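Local coordinates for putative iron binding protein (Bordetella pertussis Tohama I, PDB 1Y9U) that binds ferric iron through tyrosine side chains and probably serves iron uptake as a periplasmic solute-binding protein, at residues A[306-309]-A[310-313]; A[161-164]-A[165-169]. All blocks are in the same frame, centred on the assembly; numbering follows the deposited sequence.

Contact 1 of 2, residues A[306-309]-A[310-313]; sequences AKYR and KQAS
The backbone oxygen of Tyr308 accepts the N-H of Ala312 at 2.9 Å (Ala312 N to Tyr308 O), and this bond restores the regular i to i+4 pattern just after a kink in the helix. In the turn before it, the two amides of Lys310 and Gln311 lack their usual carbonyl partners, and water takes over. Water 1 donates to Ala306 O at 2.9 Å and accepts from Lys310 N at 3.0 Å; water 2 spans Lys307 O and Gln311 N, 3.0 Å from each. The backbone of Tyr308, with phi at -103°, is opened out where the turn widens, and the two inserted waters supply the acceptors that the carbonyls of Ala306 and Lys307 no longer offer directly. Regular bonding continues with Ser313 N to Arg309 O at 3.0 Å.

The side chains of Tyr308 and Gln311 run alongside each other in the same direction. Gln311 OE1 lies at the ring edge, near its plane, 3.4 Å from Tyr308 CD2, while amide and ring planes are turned 41° apart. Water 3 donates to Gln311 OE1 at 2.9 Å and bonds weakly to Lys307 O, which ties the amide oxygen back to the opened turn. Over one face of the ring passes Lys307 CG, offset toward the rim.

Arg309 takes another course: bent at chi2 (75°), its chain carries the guanidinium to a salt bridge with Asp63, with further bonds to Pro142 O and Thr145 OG1. Its side chain comes within about 7 Å of that of Tyr143, an iron ligand, although no iron is bound here. Ser313 OG bonds to Gln140. Helix 303-318 lies against helix 142-155, with Tyr308 on Ala149 and Ile152, Arg309 on Ala146 and Ala312 on Val148.

Contact 2 of 2, residues A[161-164]-A[165-169]; sequences EKWL and RGVKA
Arg165 reaches back one helical turn and holds a single carboxylate oxygen of Glu161 side-on with two nitrogens. Its NH2 lies 2.8 Å from Glu161 OE1, the shorter arm of the salt bridge, and its NE lies 3.1 Å from the same oxygen, with a more bent N-H. NE uses the anti lone pair of OE1, while NH2 meets that side from 30° out of the carboxylate plane. The oxygen sits almost in the guanidinium plane, at its edge, while the carboxylate plane is rotated 56° from it. With chi1 at -72°, Arg165 CG stands beside its own backbone N and the extended chain lies alongside that of Glu161. The other oxygen, OE2, is engaged by Lys318, so the carboxylate is shared between two positive charges.

Val167 makes the apolar counterpart. Its CG2 sits over the face of the Trp163 indole as a CH-pi contact, 3.8 Å from the centroid of the five-membered ring and 3.6 Å from CE2. The indole NE1 bonds to Tyr122 O, which helps fix the ring's rotation.

Leu164 contributes chiefly through its backbone, where Lys168 N donates to Leu164 O at 2.9 Å, while its side chain turns inward onto Val148 and Leu315. Salt bridge and CH-pi contact alike join residues four apart, as is characteristic of an amphipathic alpha-helix with a charged pair toward one side and buried apolar groups on another.

Contact 2 comes first along the chain, on helix 157-170, and contact 1 follows much later on helix 303-318, near the C-terminus. Their centres are about 17 Å apart and their nearest atoms about 5 Å, without touching. What joins them is helix 142-155, against which both pack: Val148 meets Leu164 of contact 2 and Ala312 of contact 1. Farther along helix 303-318, Leu315 and Lys318 reach the 161-164 segment directly. The C-terminal helix therefore bundles with two helices from the middle of the chain, and it does so in the neighbourhood of Tyr143, an iron ligand near the start of helix 142-155.

Contact 1 of 2, residues A[306-309]-A[310-313]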
ATOM      1  N   ALA A 306      11.656  -0.414   3.944  1.00 15.74           N
ATOM      2  CA  ALA A 306      11.922  -1.163   5.154  1.00 16.04           C
ATOM      3  C   ALA A 306      13.302  -0.828   5.726  1.00 16.09           C
ATOM      4  O   ALA A 306      13.437  -0.693   6.938  1.00 17.21           O
ATOM      5  CB  ALA A 306      11.808  -2.669   4.884  1.00 15.88           C
ATOM      6  N   LYS A 307      14.291  -0.665   4.854  1.00 16.49           N
ATOM      7  CA  LYS A 307      15.665  -0.312   5.256  1.00 17.15           C
ATOM      8  C   LYS A 307      15.724   0.997   6.043  1.00 16.68           C
ATOM      9  O   LYS A 307      16.471   1.089   6.992  1.00 17.72           O
ATOM     10  CB  LYS A 307      16.579  -0.183   4.019  1.00 18.18           C
ATOM     11  CG  LYS A 307      18.048   0.245   4.289  1.00 20.64           C
ATOM     12  CD  LYS A 307      18.894   0.374   3.010  1.00 23.37           C
ATOM     13  CE  LYS A 307      20.292   1.003   3.280  1.00 24.87           C
ATOM     14  NZ  LYS A 307      21.248   0.848   2.129  1.00 26.43           N
ATOM     15  N   TYR A 308      14.955   2.004   5.619  1.00 16.11           N
ATOM     16  CA  TYR A 308      15.031   3.353   6.190  1.00 15.82           C
ATOM     17  C   TYR A 308      13.875   3.669   7.147  1.00 14.69           C
ATOM     18  O   TYR A 308      13.761   4.813   7.603  1.00 15.25           O
ATOM     19  CB  TYR A 308      15.080   4.400   5.068  1.00 15.98           C
ATOM     20  CG  TYR A 308      16.380   4.440   4.316  1.00 16.87           C
ATOM     21  CD1 TYR A 308      16.522   3.814   3.085  1.00 18.61           C
ATOM     22  CD2 TYR A 308      17.484   5.109   4.837  1.00 19.77           C
ATOM     23  CE1 TYR A 308      17.718   3.857   2.387  1.00 20.83           C
ATOM     24  CE2 TYR A 308      18.691   5.152   4.145  1.00 21.92           C
ATOM     25  CZ  TYR A 308      18.800   4.522   2.922  1.00 21.63           C
ATOM     26  OH  TYR A 308      19.992   4.550   2.218  1.00 24.51           O
ATOM     27  N   ARG A 309      13.052   2.685   7.497  1.00 14.61           N
ATOM     28  CA  ARG A 309      11.827   2.900   8.266  1.00 14.33           C
ATOM     29  C   ARG A 309      12.085   3.466   9.657  1.00 15.12           C
ATOM     30  O   ARG A 309      11.445   4.427  10.078  1.00 14.70           O
ATOM     31  CB  ARG A 309      10.959   1.623   8.374  1.00 14.63           C
ATOM     32  CG  ARG A 309       9.483   1.946   8.578  1.00 13.85           C
ATOM     33  CD  ARG A 309       8.827   2.429   7.289  1.00 14.29           C
ATOM     34  NE  ARG A 309       7.375   2.437   7.263  1.00 13.42           N
ATOM     35  CZ  ARG A 309       6.594   1.419   6.909  1.00 12.74           C
ATOM     36  NH1 ARG A 309       7.109   0.238   6.573  1.00 13.70           N
ATOM     37  NH2 ARG A 309       5.288   1.596   6.863  1.00 11.74           N
ATOM     38  N   LYS A 310      13.020   2.854  10.371  1.00 16.50           N
ATOM     39  CA  LYS A 310      13.312   3.288  11.733  1.00 17.51           C
ATOM     40  C   LYS A 310      13.938   4.688  11.715  1.00 16.80           C
ATOM     41  O   LYS A 310      13.544   5.535  12.503  1.00 17.35           O
ATOM     42  CB  LYS A 310      14.230   2.288  12.438  1.00 18.84           C
ATOM     43  CG  LYS A 310      14.466   2.568  13.922  1.00 22.91           C
ATOM     44  CD  LYS A 310      15.706   1.840  14.458  1.00 28.17           C
ATOM     45  CE  LYS A 310      15.517   0.321  14.487  1.00 30.91           C
ATOM     46  NZ  LYS A 310      16.701  -0.423  15.029  1.00 33.45           N
ATOM     47  N   GLN A 311      14.842   4.956  10.785  1.00 16.80           N
ATOM     48  CA  GLN A 311      15.430   6.282  10.622  1.00 16.82           C
ATOM     49  C   GLN A 311      14.340   7.337  10.353  1.00 16.37           C
ATOM     50  O   GLN A 311      14.367   8.433  10.893  1.00 17.48           O
ATOM     51  CB  GLN A 311      16.457   6.301   9.477  1.00 17.30           C
ATOM     52  CG  GLN A 311      17.297   7.591   9.425  1.00 18.98           C
ATOM     53  CD  GLN A 311      18.361   7.617   8.345  1.00 20.92           C
ATOM     54  OE1 GLN A 311      18.595   6.620   7.658  1.00 22.74           O
ATOM     55  NE2 GLN A 311      18.996   8.768   8.180  1.00 21.24           N
ATOM     56  N   ALA A 312      13.364   6.973   9.532  1.00 14.86           N
ATOM     57  CA  ALA A 312      12.268   7.858   9.185  1.00 13.83           C
ATOM     58  C   ALA A 312      11.428   8.177  10.409  1.00 13.60           C
ATOM     59  O   ALA A 312      11.102   9.331  10.636  1.00 13.59           O
ATOM     60  CB  ALA A 312      11.407   7.202   8.111  1.00 13.78           C
ATOM     61  N   SER A 313      11.055   7.160  11.189  1.00 13.64           N
ATOM     62  CA  SER A 313      10.266   7.342  12.387  1.00 13.69           C
ATOM     63  C   SER A 313      10.997   8.255  13.385  1.00 14.77           C
ATOM     64  O   SER A 313      10.397   9.108  14.059  1.00 14.49           O
ATOM     65  CB  SER A 313       9.948   6.000  13.059  1.00 14.42           C
ATOM     66  OG  SER A 313       9.257   6.169  14.276  1.00 15.65           O
TER
HETATM   67  O   HOH W   1      14.416   0.410   9.416  1.00 19.64           O
HETATM   68  O   HOH W   2      16.267   2.744   9.443  1.00 19.96           O
HETATM   69  O   HOH W   3      18.351   3.803   8.023  1.00 33.66           O

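Contact 2 of 2, residues A[161-164]-A[165-169]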
ATOM      1  N   GLU A 161      14.556  15.930   6.627  1.00 11.95           N
ATOM      2  CA  GLU A 161      14.251  16.659   7.842  1.00 11.56           C
ATOM      3  C   GLU A 161      13.691  18.053   7.545  1.00 11.68           C
ATOM      4  O   GLU A 161      12.716  18.498   8.171  1.00 11.34           O
ATOM      5  CB  GLU A 161      15.508  16.775   8.713  1.00 11.99           C
ATOM      6  CG  GLU A 161      15.258  17.525   9.990  1.00 13.28           C
ATOM      7  CD  GLU A 161      16.455  17.657  10.870  1.00 15.50           C
ATOM      8  OE1 GLU A 161      16.415  18.578  11.728  1.00 16.87           O
ATOM      9  OE2 GLU A 161      17.412  16.848  10.721  1.00 16.18           O
ATOM     10  N   LYS A 162      14.294  18.732   6.581  1.00 11.42           N
ATOM     11  CA  LYS A 162      13.842  20.060   6.198  1.00 11.96           C
ATOM     12  C   LYS A 162      12.425  19.996   5.641  1.00 11.57           C
ATOM     13  O   LYS A 162      11.609  20.841   5.954  1.00 11.58           O
ATOM     14  CB  LYS A 162      14.806  20.679   5.179  1.00 12.64           C
ATOM     15  CG  LYS A 162      14.310  21.939   4.491  1.00 16.36           C
ATOM     16  CD  LYS A 162      15.459  22.690   3.796  1.00 21.26           C
ATOM     17  CE  LYS A 162      15.128  24.147   3.714  1.00 25.73           C
ATOM     18  NZ  LYS A 162      15.609  24.938   4.893  1.00 28.72           N
ATOM     19  N   TRP A 163      12.142  18.975   4.825  1.00 10.61           N
ATOM     20  CA  TRP A 163      10.787  18.753   4.323  1.00 10.60           C
ATOM     21  C   TRP A 163       9.806  18.557   5.463  1.00  9.80           C
ATOM     22  O   TRP A 163       8.762  19.189   5.497  1.00 10.05           O
ATOM     23  CB  TRP A 163      10.777  17.548   3.395  1.00 10.79           C
ATOM     24  CG  TRP A 163       9.453  17.288   2.746  1.00 10.83           C
ATOM     25  CD1 TRP A 163       8.943  17.953   1.692  1.00 12.00           C
ATOM     26  CD2 TRP A 163       8.468  16.322   3.138  1.00 10.62           C
ATOM     27  NE1 TRP A 163       7.703  17.462   1.370  1.00 10.25           N
ATOM     28  CE2 TRP A 163       7.394  16.442   2.235  1.00 10.75           C
ATOM     29  CE3 TRP A 163       8.411  15.343   4.134  1.00 11.81           C
ATOM     30  CZ2 TRP A 163       6.262  15.622   2.301  1.00  9.96           C
ATOM     31  CZ3 TRP A 163       7.279  14.539   4.210  1.00 10.99           C
ATOM     32  CH2 TRP A 163       6.230  14.685   3.291  1.00 11.39           C
ATOM     33  N   LEU A 164      10.134  17.683   6.402  1.00  9.59           N
ATOM     34  CA  LEU A 164       9.262  17.434   7.545  1.00  9.71           C
ATOM     35  C   LEU A 164       8.961  18.699   8.334  1.00  9.53           C
ATOM     36  O   LEU A 164       7.817  18.941   8.712  1.00  9.82           O
ATOM     37  CB  LEU A 164       9.844  16.364   8.471  1.00 10.05           C
ATOM     38  CG  LEU A 164       9.736  14.929   7.943  1.00 10.80           C
ATOM     39  CD1 LEU A 164      10.644  14.020   8.741  1.00 12.16           C
ATOM     40  CD2 LEU A 164       8.266  14.456   7.970  1.00 11.56           C
ATOM     41  N   ARG A 165       9.987  19.507   8.599  1.00 10.29           N
ATOM     42  CA  ARG A 165       9.789  20.745   9.348  1.00 10.31           C
ATOM     43  C   ARG A 165       8.899  21.737   8.564  1.00  9.94           C
ATOM     44  O   ARG A 165       8.042  22.386   9.147  1.00  9.89           O
ATOM     45  CB  ARG A 165      11.122  21.394   9.677  1.00 10.73           C
ATOM     46  CG  ARG A 165      11.919  20.694  10.722  1.00 12.51           C
ATOM     47  CD  ARG A 165      13.175  21.502  11.116  1.00 13.45           C
ATOM     48  NE  ARG A 165      14.096  20.680  11.870  1.00 15.46           N
ATOM     49  CZ  ARG A 165      13.933  20.365  13.143  1.00 15.49           C
ATOM     50  NH1 ARG A 165      12.920  20.848  13.849  1.00 17.52           N
ATOM     51  NH2 ARG A 165      14.795  19.564  13.749  1.00 18.91           N
ATOM     52  N   GLY A 166       9.066  21.806   7.251  1.00  9.70           N
ATOM     53  CA  GLY A 166       8.287  22.707   6.426  1.00  9.77           C
ATOM     54  C   GLY A 166       6.831  22.255   6.332  1.00  9.75           C
ATOM     55  O   GLY A 166       5.917  23.060   6.348  1.00 10.63           O
ATOM     56  N   VAL A 167       6.619  20.942   6.212  1.00  9.48           N
ATOM     57  CA  VAL A 167       5.267  20.400   6.167  1.00  9.57           C
ATOM     58  C   VAL A 167       4.568  20.603   7.504  1.00  9.41           C
ATOM     59  O   VAL A 167       3.426  21.097   7.554  1.00  9.43           O
ATOM     60  CB  VAL A 167       5.273  18.923   5.771  1.00  9.97           C
ATOM     61  CG1 VAL A 167       3.881  18.275   5.936  1.00 10.09           C
ATOM     62  CG2 VAL A 167       5.735  18.773   4.346  1.00 10.18           C
ATOM     63  N   LYS A 168       5.264  20.293   8.596  1.00 10.14           N
ATOM     64  CA  LYS A 168       4.720  20.549   9.927  1.00 10.64           C
ATOM     65  C   LYS A 168       4.227  21.996  10.046  1.00 11.09           C
ATOM     66  O   LYS A 168       3.129  22.273  10.526  1.00 11.42           O
ATOM     67  CB  LYS A 168       5.745  20.223  11.028  1.00 11.18           C
ATOM     68  CG  LYS A 168       5.265  20.582  12.429  1.00 13.29           C
ATOM     69  CD  LYS A 168       6.339  20.456  13.470  1.00 15.74           C
ATOM     70  CE  LYS A 168       5.773  20.903  14.810  1.00 17.08           C
ATOM     71  NZ  LYS A 168       6.725  20.785  15.970  1.00 18.40           N
ATOM     72  N   ALA A 169       5.058  22.922   9.591  1.00 10.87           N
ATOM     73  CA  ALA A 169       4.750  24.348   9.718  1.00 11.91           C
ATOM     74  C   ALA A 169       3.514  24.713   8.921  1.00 11.09           C
ATOM     75  O   ALA A 169       2.808  25.691   9.240  1.00 11.68           O
ATOM     76  CB  ALA A 169       5.923  25.157   9.230  1.00 12.82           C
TER